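Local coordinates for protein beta-1,4-exocellulase (Thermobifida fusca, PDB 4AVO) that acts as a family 6 cellobiohydrolase, whose catalytic domain, present here, probably hydrolyses the beta-1,4-glycosidic bonds of cellulose, at residues 227-232 and 288-293; 4-9 and 179-184; 12-17 and 31-36; 369-374 and 399-404. The protein carries 1 engineered substitution. One frame throughout, in Å; residues are numbered along the deposited sequence.

Contact 1. Residues 227-232 and 288-293. With BGC (beta-D-glucopyranose), chain B; BGC (beta-D-glucopyranose), chain C.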
# COMPACT_ATOMS: atom_id res chain seq x y z
N ALA A 227 2.84 0.08 -0.73
CA ALA A 227 4.10 0.80 -0.52
C ALA A 227 4.99 0.16 0.55
O ALA A 227 5.86 0.82 1.12
CB ALA A 227 3.83 2.28 -0.21
N ASN A 228 4.80 -1.14 0.79
CA ASN A 228 5.68 -1.87 1.70
C ASN A 228 6.38 -3.03 0.99
O ASN A 228 6.29 -3.16 -0.24
CB ASN A 228 4.94 -2.29 2.98
CG ASN A 228 5.85 -2.32 4.20
OD1 ASN A 228 5.86 -1.41 5.02
ND2 ASN A 228 6.64 -3.37 4.30
N TYR A 229 7.08 -3.86 1.76
CA TYR A 229 8.03 -4.84 1.23
C TYR A 229 7.83 -6.25 1.80
O TYR A 229 8.66 -7.13 1.57
CB TYR A 229 9.46 -4.37 1.55
CG TYR A 229 9.79 -2.98 1.06
CD1 TYR A 229 9.44 -1.84 1.81
CD2 TYR A 229 10.45 -2.79 -0.14
CE1 TYR A 229 9.74 -0.56 1.35
CE2 TYR A 229 10.76 -1.52 -0.61
CZ TYR A 229 10.40 -0.41 0.14
OH TYR A 229 10.72 0.84 -0.34
N SER A 230 6.75 -6.46 2.55
CA SER A 230 6.56 -7.76 3.20
C SER A 230 6.35 -8.84 2.14
O SER A 230 5.69 -8.62 1.12
CB SER A 230 5.40 -7.72 4.19
OG SER A 230 5.75 -6.89 5.30
N ALA A 231 6.96 -10.01 2.37
CA ALA A 231 6.93 -11.11 1.41
C ALA A 231 5.50 -11.60 1.21
O ALA A 231 4.73 -11.69 2.16
CB ALA A 231 7.81 -12.25 1.89
N THR A 232 5.15 -11.92 -0.04
CA THR A 232 3.86 -12.55 -0.31
C THR A 232 3.79 -13.91 0.39
O THR A 232 2.85 -14.18 1.15
CB THR A 232 3.65 -12.74 -1.82
OG1 THR A 232 3.73 -11.46 -2.46
CG2 THR A 232 2.27 -13.35 -2.09
N THR A 288 2.45 -6.03 -4.77
CA THR A 288 3.67 -6.80 -4.99
C THR A 288 4.71 -5.98 -5.78
O THR A 288 5.64 -6.52 -6.37
CB THR A 288 3.38 -8.12 -5.73
OG1 THR A 288 2.67 -7.84 -6.95
CG2 THR A 288 2.52 -9.03 -4.86
N SER A 289 4.55 -4.66 -5.76
CA SER A 289 5.42 -3.78 -6.51
C SER A 289 6.88 -3.92 -6.12
O SER A 289 7.76 -3.80 -6.97
CB SER A 289 5.00 -2.32 -6.36
OG SER A 289 4.89 -1.99 -4.98
N ARG A 290 7.15 -4.15 -4.83
CA ARG A 290 8.52 -4.11 -4.34
C ARG A 290 8.87 -5.21 -3.34
O ARG A 290 9.75 -5.03 -2.50
CB ARG A 290 8.82 -2.72 -3.74
CG ARG A 290 8.58 -1.58 -4.72
CD ARG A 290 8.95 -0.23 -4.14
NE ARG A 290 8.19 0.08 -2.93
CZ ARG A 290 8.24 1.25 -2.30
NH1 ARG A 290 8.98 2.23 -2.77
NH2 ARG A 290 7.53 1.44 -1.20
N ASN A 291 8.21 -6.36 -3.45
CA ASN A 291 8.39 -7.40 -2.44
C ASN A 291 8.95 -8.73 -2.96
O ASN A 291 8.84 -9.76 -2.30
CB ASN A 291 7.08 -7.62 -1.66
CG ASN A 291 6.07 -8.47 -2.42
OD1 ASN A 291 6.13 -8.61 -3.64
ND2 ASN A 291 5.14 -9.05 -1.68
N GLY A 292 9.56 -8.71 -4.15
CA GLY A 292 10.10 -9.93 -4.75
C GLY A 292 11.32 -10.48 -4.03
O GLY A 292 11.51 -11.70 -3.97
N TRP A 293 12.15 -9.58 -3.50
CA TRP A 293 13.37 -9.94 -2.79
C TRP A 293 14.22 -10.96 -3.56
O TRP A 293 14.62 -11.99 -3.02
CB TRP A 293 13.05 -10.44 -1.38
CG TRP A 293 12.54 -9.36 -0.46
CD1 TRP A 293 11.26 -9.18 -0.05
CD2 TRP A 293 13.31 -8.31 0.14
NE1 TRP A 293 11.17 -8.08 0.77
CE2 TRP A 293 12.42 -7.52 0.90
CE3 TRP A 293 14.67 -7.95 0.11
CZ2 TRP A 293 12.84 -6.40 1.63
CZ3 TRP A 293 15.09 -6.83 0.83
CH2 TRP A 293 14.17 -6.08 1.59
C2 BGC B . 4.52 4.54 7.84
C3 BGC B . 3.88 5.13 6.57
C4 BGC B . 4.08 4.24 5.32
C5 BGC B . 3.70 2.79 5.71
C6 BGC B . 4.05 1.77 4.64
C1 BGC B . 4.11 3.08 8.06
O2 BGC B . 4.17 5.28 9.00
O3 BGC B . 4.45 6.39 6.30
O4 BGC B . 3.35 4.73 4.17
O5 BGC B . 4.39 2.35 6.88
O6 BGC B . 3.57 0.51 5.06
C2 BGC C . 4.82 5.07 2.03
C3 BGC C . 5.09 6.05 0.87
C4 BGC C . 3.85 6.77 0.34
C5 BGC C . 2.84 6.85 1.49
C6 BGC C . 1.79 5.75 1.36
C1 BGC C . 4.09 5.66 3.25
O2 BGC C . 6.11 4.69 2.46
O3 BGC C . 5.71 5.36 -0.20
O4 BGC C . 4.20 8.04 -0.25
O5 BGC C . 3.40 6.82 2.80
O6 BGC C . 2.31 4.54 1.86
O HOH W 1 5.75 -1.30 -2.34
O HOH W 2 5.50 -4.65 -2.40
O HOH W 3 7.14 -11.80 -2.01
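In the glycan-binding cleft, the loops following strands 221-224 and 283-287 meet where the Tyr229 hydroxyl sits over the centre of the Arg290 guanidinium, OH to CZ 3.2 Å. Ring and guanidinium planes are 18° apart, nearly parallel, the phenol's hydroxyl end lapping over the guanidinium. A bend at chi3 (-59°) in the Arg290 chain lays the group there and lets NH2 approach Ala227 O edge-on, a weak bond of 2.9 Å. Asp359, the predicted proton acceptor, takes both polar ends: a salt bridge from Arg290 NH2 and a hydrogen bond with Tyr229 OH. Trp293 NE1 donates in its ring plane to Tyr229 O (2.8 Å, 166° at the hydrogen). Asn291 ND2 spends its two hydrogens on Ser230 O and Thr232 OG1, each at 2.9 Å. A leucine in place of Asn291 would probably leave Ser230 O and Thr232 OG1 without their shared amide donor, with a branched apolar end set against them. Water 1 joins Asn228 O to Arg290 NE, while Ala227 CB touches O6 of the chain C glucose at 3.4 Å. Such loops at the C-terminal ends of parallel strands form the active-site face of the distorted barrel of glycoside hydrolase family 6.

Contact 2. Residues 4-9 and 179-184; sequences DNPFEG and NVYNYI. With CA (calcium ion), chain D.
Pro6 and the two tyrosines Tyr181 and Tyr183 provide most of the apolar contact between the N-terminal segment and strand 180-185. The proline sets its CB-CG-CD edge over one face of the Tyr181 ring in a CH-pi interaction: Pro6 CB is 3.7 Å from the Tyr181 ring centroid and only 11° off its normal, which puts it almost directly above the centre. Two residues further on, Tyr183 points from the same face of the strand and meets the proline differently. Pro6 CG lies at the edge of that ring, near its plane, and Pro6 CD comes within 3.3 Å of Tyr183 OH. The same hydroxyl lies at the edge of the Phe7 ring, 4.2 Å from CE1.

No hydrogen bond crosses between the segments; the polar ends are met from outside. Tyr183 OH bonds to Asp347, Tyr181 OH to the backbone of Val3, and Pro6 O to Thr76 and Arg128. Within 4-9, Glu8 N donates to Asn5 O at 3.0 Å, closing a type I turn that has Pro6 and Phe7 at its two central positions.

Metal coordination fixes the start of this segment. With CG anti to the backbone N (chi1 -165°), the Asp4 carboxylate swings beside its own carbonyl, so that O and OD1 both reach the calcium ion, each at 2.4 Å. Four waters and Asp281 complete seven ligands.

Pro6 and Phe7 also touch Val130, and Phe7 reaches strand 346-350, so the turn closes the end of the barrel where its parallel strands begin, the end away from a catalytic cleft in alpha/beta barrels.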
# COMPACT_ATOMS: atom_id res chain seq x y z
N ASP A 4 -17.71 -9.51 -9.60
CA ASP A 4 -17.13 -10.09 -8.40
C ASP A 4 -15.69 -9.60 -8.21
O ASP A 4 -15.31 -9.16 -7.12
CB ASP A 4 -17.16 -11.62 -8.49
CG ASP A 4 -16.92 -12.32 -7.15
OD1 ASP A 4 -16.75 -11.64 -6.11
OD2 ASP A 4 -16.90 -13.56 -7.14
N ASN A 5 -14.91 -9.66 -9.28
CA ASN A 5 -13.50 -9.29 -9.26
C ASN A 5 -13.24 -8.38 -10.45
O ASN A 5 -13.23 -8.85 -11.59
CB ASN A 5 -12.64 -10.56 -9.32
CG ASN A 5 -11.14 -10.28 -9.27
OD1 ASN A 5 -10.33 -11.21 -9.21
ND2 ASN A 5 -10.76 -9.02 -9.30
N PRO A 6 -13.02 -7.08 -10.21
CA PRO A 6 -12.82 -6.14 -11.33
C PRO A 6 -11.56 -6.37 -12.17
O PRO A 6 -11.48 -5.89 -13.29
CB PRO A 6 -12.79 -4.77 -10.64
CG PRO A 6 -12.38 -5.06 -9.22
CD PRO A 6 -12.98 -6.40 -8.90
N PHE A 7 -10.60 -7.12 -11.64
CA PHE A 7 -9.39 -7.44 -12.40
C PHE A 7 -9.62 -8.59 -13.37
O PHE A 7 -8.88 -8.74 -14.35
CB PHE A 7 -8.23 -7.73 -11.44
CG PHE A 7 -7.84 -6.55 -10.60
CD1 PHE A 7 -8.47 -6.31 -9.38
CD2 PHE A 7 -6.88 -5.65 -11.05
CE1 PHE A 7 -8.13 -5.21 -8.61
CE2 PHE A 7 -6.54 -4.54 -10.28
CZ PHE A 7 -7.16 -4.32 -9.06
N GLU A 8 -10.67 -9.36 -13.12
CA GLU A 8 -10.99 -10.55 -13.89
C GLU A 8 -11.49 -10.21 -15.29
O GLU A 8 -12.44 -9.43 -15.44
CB GLU A 8 -12.00 -11.40 -13.11
CG GLU A 8 -12.42 -12.70 -13.76
CD GLU A 8 -13.17 -13.61 -12.80
OE1 GLU A 8 -13.80 -13.10 -11.84
OE2 GLU A 8 -13.13 -14.84 -12.99
N GLY A 9 -10.84 -10.77 -16.30
CA GLY A 9 -11.22 -10.57 -17.70
C GLY A 9 -10.94 -9.18 -18.25
O GLY A 9 -11.47 -8.81 -19.31
N ASN A 179 -19.31 1.87 -11.74
CA ASN A 179 -18.11 1.14 -12.15
C ASN A 179 -16.91 1.38 -11.23
O ASN A 179 -15.76 1.11 -11.61
CB ASN A 179 -17.79 1.39 -13.62
CG ASN A 179 -17.65 2.87 -13.96
OD1 ASN A 179 -17.91 3.73 -13.13
ND2 ASN A 179 -17.25 3.16 -15.20
N VAL A 180 -17.19 1.86 -10.02
CA VAL A 180 -16.16 2.06 -9.00
C VAL A 180 -16.14 0.90 -7.99
O VAL A 180 -17.19 0.47 -7.50
CB VAL A 180 -16.29 3.43 -8.29
CG1 VAL A 180 -15.31 3.55 -7.13
CG2 VAL A 180 -16.06 4.56 -9.29
N TYR A 181 -14.94 0.39 -7.73
CA TYR A 181 -14.73 -0.76 -6.85
C TYR A 181 -13.78 -0.34 -5.73
O TYR A 181 -12.59 -0.18 -5.96
CB TYR A 181 -14.11 -1.91 -7.66
CG TYR A 181 -15.02 -2.44 -8.75
CD1 TYR A 181 -15.20 -1.74 -9.95
CD2 TYR A 181 -15.70 -3.65 -8.59
CE1 TYR A 181 -16.05 -2.22 -10.95
CE2 TYR A 181 -16.54 -4.14 -9.58
CZ TYR A 181 -16.71 -3.43 -10.75
OH TYR A 181 -17.55 -3.92 -11.72
N ASN A 182 -14.32 -0.17 -4.52
CA ASN A 182 -13.51 0.31 -3.38
C ASN A 182 -12.77 -0.80 -2.64
O ASN A 182 -13.37 -1.79 -2.25
CB ASN A 182 -14.37 1.04 -2.35
CG ASN A 182 -14.96 2.32 -2.88
OD1 ASN A 182 -14.35 3.05 -3.67
ND2 ASN A 182 -16.18 2.61 -2.44
N TYR A 183 -11.48 -0.59 -2.43
CA TYR A 183 -10.70 -1.45 -1.55
C TYR A 183 -10.12 -0.62 -0.41
O TYR A 183 -9.48 0.40 -0.64
CB TYR A 183 -9.58 -2.14 -2.34
CG TYR A 183 -10.07 -3.18 -3.32
CD1 TYR A 183 -10.66 -2.81 -4.53
CD2 TYR A 183 -9.93 -4.55 -3.05
CE1 TYR A 183 -11.11 -3.76 -5.44
CE2 TYR A 183 -10.37 -5.51 -3.96
CZ TYR A 183 -10.96 -5.10 -5.15
OH TYR A 183 -11.41 -6.03 -6.05
N ILE A 184 -10.37 -1.06 0.82
CA ILE A 184 -9.85 -0.40 2.01
C ILE A 184 -8.42 -0.86 2.26
O ILE A 184 -8.12 -2.04 2.17
CB ILE A 184 -10.73 -0.71 3.26
CG1 ILE A 184 -12.10 -0.02 3.14
CG2 ILE A 184 -10.02 -0.30 4.55
CD1 ILE A 184 -13.08 -0.38 4.27
CA CA D . -15.63 -9.96 -4.85
O HOH W 4 -16.57 -7.77 -3.62
O HOH W 5 -13.72 -11.47 -5.12
O HOH W 6 -13.77 -8.53 -4.46
O HOH W 7 -18.00 -9.29 -5.03

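Contact 3. Residues 12-17 and 31-36; sequences LYVNPV and VANEST
Ser35 OG donates a short hydrogen bond to Tyr13 O, 2.5 Å long, arriving 16° out of the carbonyl plane. Its placement follows from chi1 of -174°, which sets OG anti to the serine's own backbone N; Ser35 CA adds a CA-H...O contact to the same oxygen at 3.2 Å. Beside this bond the CB atoms of Leu12 and Ser35 pack at 3.5 Å. A glycine in place of Ser35 is likely to deprive Tyr13 O of this hydroxyl donor and open a gap beside Leu12 CB. Val14 sets both methyl groups against the turn 31-34: its CG2 branch lies 3.4 Å from Asn33 O, and CG1 lies 3.8 Å from Ala32 O. The type I turn is held by Glu34 N bonding to Val31 O.

A second shell is made by water. Water 8 joins Asn15 N, Glu34 O and Thr36 OG1, and water 9 links Thr36 OG1 to Asn15 ND2. The Asn15 amide is further anchored as the N-cap of helix 16-23, OD1 accepting from Val17 N at 2.9 Å, with the donor 52° above the carbonyl plane.

Further out, Tyr13 packs on helix 59-70 and bonds to His62, Val31 rests on helix 406-414, and strand 75-81 pairs in parallel with both flanking strands, 11-12 and 38-40.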
# COMPACT_ATOMS: atom_id res chain seq x y z
N LEU A 12 -5.36 -4.12 -18.20
CA LEU A 12 -4.93 -3.28 -17.09
C LEU A 12 -4.31 -1.98 -17.59
O LEU A 12 -3.49 -1.98 -18.52
CB LEU A 12 -3.95 -4.04 -16.19
CG LEU A 12 -4.44 -5.32 -15.51
CD1 LEU A 12 -3.33 -5.93 -14.68
CD2 LEU A 12 -5.68 -5.09 -14.64
N TYR A 13 -4.72 -0.87 -16.98
CA TYR A 13 -4.24 0.46 -17.34
C TYR A 13 -2.72 0.59 -17.27
O TYR A 13 -2.10 0.20 -16.29
CB TYR A 13 -4.87 1.51 -16.41
CG TYR A 13 -4.54 2.94 -16.76
CD1 TYR A 13 -5.03 3.52 -17.94
CD2 TYR A 13 -3.73 3.72 -15.92
CE1 TYR A 13 -4.73 4.83 -18.27
CE2 TYR A 13 -3.44 5.05 -16.25
CZ TYR A 13 -3.94 5.59 -17.43
OH TYR A 13 -3.65 6.89 -17.79
N VAL A 14 -2.13 1.15 -18.32
CA VAL A 14 -0.73 1.55 -18.26
C VAL A 14 -0.69 3.06 -18.14
O VAL A 14 -1.17 3.78 -19.01
CB VAL A 14 0.10 1.07 -19.48
CG1 VAL A 14 1.58 1.45 -19.31
CG2 VAL A 14 -0.04 -0.43 -19.66
N ASN A 15 -0.12 3.53 -17.04
CA ASN A 15 0.02 4.95 -16.78
C ASN A 15 1.17 5.52 -17.61
O ASN A 15 2.32 5.18 -17.36
CB ASN A 15 0.28 5.18 -15.29
CG ASN A 15 0.52 6.64 -14.95
OD1 ASN A 15 0.45 7.52 -15.81
ND2 ASN A 15 0.81 6.91 -13.68
N PRO A 16 0.85 6.37 -18.61
CA PRO A 16 1.90 6.90 -19.49
C PRO A 16 2.95 7.73 -18.76
O PRO A 16 4.11 7.74 -19.17
CB PRO A 16 1.12 7.77 -20.48
CG PRO A 16 -0.26 7.21 -20.47
CD PRO A 16 -0.48 6.84 -19.02
N VAL A 17 2.55 8.41 -17.68
CA VAL A 17 3.48 9.24 -16.90
C VAL A 17 4.57 8.36 -16.28
O VAL A 17 5.77 8.65 -16.42
CB VAL A 17 2.76 10.08 -15.82
CG1 VAL A 17 3.76 10.88 -14.96
CG2 VAL A 17 1.75 11.02 -16.46
N VAL A 31 9.87 -3.30 -17.92
CA VAL A 31 8.68 -3.18 -17.06
C VAL A 31 7.81 -1.96 -17.38
O VAL A 31 6.79 -1.75 -16.74
CB VAL A 31 9.05 -3.17 -15.55
CG1 VAL A 31 9.77 -4.46 -15.17
CG2 VAL A 31 9.91 -1.96 -15.20
N ALA A 32 8.22 -1.19 -18.38
CA ALA A 32 7.53 0.06 -18.73
C ALA A 32 6.07 -0.12 -19.16
O ALA A 32 5.29 0.84 -19.10
CB ALA A 32 8.31 0.82 -19.80
N ASN A 33 5.69 -1.33 -19.57
CA ASN A 33 4.31 -1.62 -19.97
C ASN A 33 3.48 -2.33 -18.89
O ASN A 33 2.38 -2.82 -19.17
CB ASN A 33 4.30 -2.41 -21.29
CG ASN A 33 2.98 -2.30 -22.04
OD1 ASN A 33 2.39 -3.31 -22.42
ND2 ASN A 33 2.52 -1.07 -22.27
N GLU A 34 3.99 -2.38 -17.67
CA GLU A 34 3.23 -2.92 -16.54
C GLU A 34 2.24 -1.90 -16.00
O GLU A 34 2.46 -0.69 -16.09
CB GLU A 34 4.16 -3.36 -15.40
CG GLU A 34 5.10 -4.53 -15.74
CD GLU A 34 4.38 -5.76 -16.27
OE1 GLU A 34 3.30 -6.12 -15.75
OE2 GLU A 34 4.90 -6.38 -17.22
N SER A 35 1.16 -2.40 -15.42
CA SER A 35 0.12 -1.57 -14.85
C SER A 35 0.45 -1.11 -13.43
O SER A 35 0.76 -1.93 -12.56
CB SER A 35 -1.21 -2.32 -14.83
OG SER A 35 -2.26 -1.48 -14.41
N THR A 36 0.38 0.20 -13.22
CA THR A 36 0.58 0.80 -11.91
C THR A 36 -0.60 1.70 -11.56
O THR A 36 -1.24 2.26 -12.46
CB THR A 36 1.90 1.62 -11.84
OG1 THR A 36 1.91 2.60 -12.88
CG2 THR A 36 3.11 0.70 -11.99
O HOH W 8 1.55 1.87 -15.43
O HOH W 9 1.50 4.99 -11.67

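Contact 4. Residues 369-374 and 399-404. With BGC (beta-D-glucopyranose), chain E.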
# COMPACT_ATOMS: atom_id res chain seq x y z
N GLU A 369 4.54 20.46 -0.56
CA GLU A 369 3.64 19.31 -0.53
C GLU A 369 3.14 18.98 0.88
O GLU A 369 2.29 18.09 1.05
CB GLU A 369 4.33 18.08 -1.13
CG GLU A 369 4.77 18.25 -2.57
CD GLU A 369 5.54 17.06 -3.11
OE1 GLU A 369 5.00 15.93 -3.10
OE2 GLU A 369 6.70 17.25 -3.53
N GLY A 370 3.66 19.69 1.87
CA GLY A 370 3.34 19.43 3.27
C GLY A 370 4.18 18.33 3.89
O GLY A 370 3.90 17.88 5.00
N LYS A 371 5.25 17.93 3.19
CA LYS A 371 6.04 16.77 3.61
C LYS A 371 7.28 17.14 4.41
O LYS A 371 7.98 18.10 4.08
CB LYS A 371 6.45 15.94 2.38
CG LYS A 371 5.25 15.36 1.65
CD LYS A 371 5.64 14.76 0.32
CE LYS A 371 4.43 14.09 -0.32
NZ LYS A 371 4.76 13.57 -1.66
N GLY A 372 7.54 16.38 5.47
CA GLY A 372 8.69 16.62 6.33
C GLY A 372 9.78 15.58 6.17
O GLY A 372 9.67 14.64 5.39
N PHE A 373 10.85 15.75 6.94
CA PHE A 373 11.97 14.83 6.90
C PHE A 373 11.82 13.78 8.01
O PHE A 373 11.97 14.08 9.20
CB PHE A 373 13.31 15.59 7.01
CG PHE A 373 14.49 14.71 7.30
CD1 PHE A 373 14.69 13.51 6.62
CD2 PHE A 373 15.43 15.09 8.25
CE1 PHE A 373 15.78 12.70 6.89
CE2 PHE A 373 16.54 14.29 8.53
CZ PHE A 373 16.72 13.10 7.85
N ASP A 374 11.49 12.56 7.60
CA ASP A 374 11.32 11.45 8.52
C ASP A 374 12.62 10.68 8.59
O ASP A 374 13.15 10.25 7.57
CB ASP A 374 10.20 10.52 8.06
CG ASP A 374 9.70 9.61 9.17
OD1 ASP A 374 10.49 8.79 9.68
OD2 ASP A 374 8.52 9.72 9.55
N PRO A 399 14.97 11.20 -2.84
CA PRO A 399 14.20 12.42 -2.98
C PRO A 399 12.89 12.35 -2.19
O PRO A 399 12.60 11.33 -1.56
CB PRO A 399 13.92 12.48 -4.48
CG PRO A 399 13.77 11.04 -4.87
CD PRO A 399 14.74 10.28 -3.98
N ILE A 400 12.13 13.43 -2.21
CA ILE A 400 10.83 13.52 -1.54
C ILE A 400 9.93 12.36 -1.98
O ILE A 400 10.02 11.90 -3.12
CB ILE A 400 10.18 14.88 -1.85
CG1 ILE A 400 11.01 16.00 -1.20
CG2 ILE A 400 8.73 14.94 -1.36
CD1 ILE A 400 10.74 17.36 -1.80
N SER A 401 9.08 11.88 -1.07
CA SER A 401 8.18 10.76 -1.38
C SER A 401 7.40 11.03 -2.66
O SER A 401 6.92 12.14 -2.88
CB SER A 401 7.22 10.48 -0.23
OG SER A 401 6.39 11.60 0.05
N GLY A 402 7.32 10.02 -3.51
CA GLY A 402 6.60 10.12 -4.78
C GLY A 402 7.46 10.64 -5.92
O GLY A 402 7.10 10.48 -7.08
N HIS A 403 8.59 11.27 -5.59
CA HIS A 403 9.51 11.75 -6.61
C HIS A 403 10.35 10.60 -7.16
O HIS A 403 10.57 9.59 -6.49
CB HIS A 403 10.43 12.84 -6.05
CG HIS A 403 9.72 14.09 -5.64
ND1 HIS A 403 10.21 15.35 -5.92
CD2 HIS A 403 8.56 14.28 -4.97
CE1 HIS A 403 9.38 16.26 -5.43
NE2 HIS A 403 8.37 15.64 -4.86
N TRP A 404 10.84 10.78 -8.39
CA TRP A 404 11.56 9.70 -9.06
C TRP A 404 12.93 9.45 -8.44
O TRP A 404 13.71 10.39 -8.22
CB TRP A 404 11.71 9.97 -10.55
CG TRP A 404 12.14 8.73 -11.28
CD1 TRP A 404 13.38 8.47 -11.80
CD2 TRP A 404 11.35 7.56 -11.53
NE1 TRP A 404 13.39 7.22 -12.38
CE2 TRP A 404 12.16 6.64 -12.23
CE3 TRP A 404 10.02 7.20 -11.24
CZ2 TRP A 404 11.69 5.39 -12.64
CZ3 TRP A 404 9.56 5.96 -11.66
CH2 TRP A 404 10.39 5.07 -12.35
C2 BGC E . 3.59 9.96 -1.66
C3 BGC E . 2.75 10.45 -2.84
C4 BGC E . 2.96 9.56 -4.06
C5 BGC E . 2.79 8.09 -3.67
C6 BGC E . 3.10 7.13 -4.82
C1 BGC E . 3.38 8.47 -1.37
O2 BGC E . 3.27 10.75 -0.53
O3 BGC E . 3.07 11.79 -3.16
O4 BGC E . 2.03 9.93 -5.05
O5 BGC E . 3.65 7.77 -2.59
O6 BGC E . 4.48 7.17 -5.12
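At the glycan pocket, the two segments 369-374 and 399-404 of one long loop region join through Lys371, whose ammonium meets Ser401 and a bound glucose together. The side chain runs extended beyond CG and delivers Lys371 NZ to Ser401 O at 2.9 Å. Lys371 NZ also donates to O3 of the chain E glucose at 2.9 Å, with weak bonds to the sugar O2 and to Ser401 OG. Glu369 OE1, in the same segment as the lysine, closes a salt bridge with Lys371 NZ at 2.8 Å, the nitrogen lying 36° out of the carboxylate plane. Ringed by this many oxygens, the ammonium is held firmly in position and its positive charge is probably stabilised.

The other carboxylate oxygen turns to the second segment. His403 NE2 donates to the syn lone pair of Glu369 OE2 at 2.7 Å, with 159° at the hydrogen. Carboxylate and imidazole planes are only 13° apart, so the pair is nearly coplanar, and Glu369 thereby acts as a second-shell residue linking His403 to the sugar-binding lysine. Ile400 CG2 packs against Lys371 CD at 3.5 Å and lies beside the carboxylate.

The second segment is shaped by a type II turn from Ile400 to His403, with Gly402 in a left-handed backbone conformation; a CB there would clash with the sugar O3. Ser401 OG is held by Ala93 O and also bonds to Ser94 OG, and Asp41, a predicted substrate-binding residue, bonds to glucose nearby. Loops gathered round a sugar in this way are characteristic of the enclosed substrate tunnel of family 6 cellobiohydrolases.

From the N terminus, residues 4-9 open contact 2 before the first strand. Contact 3 opens at 12-17 and closes at 31-36, a short loop round helix 16-23 nested inside the longer one that contact 2 closes at 179-184. The two touch, Phe7 CD2 lying 3.8 Å from Leu12 CD2. The chain then forms contact 1 between the loops after strands 221-224 and 283-287, and last contact 4 within the loop region before helix 406-414; these follow in series and none cross. Contacts 2 and 4 have centres about 30 Å apart on opposite sides of the chain centre, one at the calcium site, the other at the glycan.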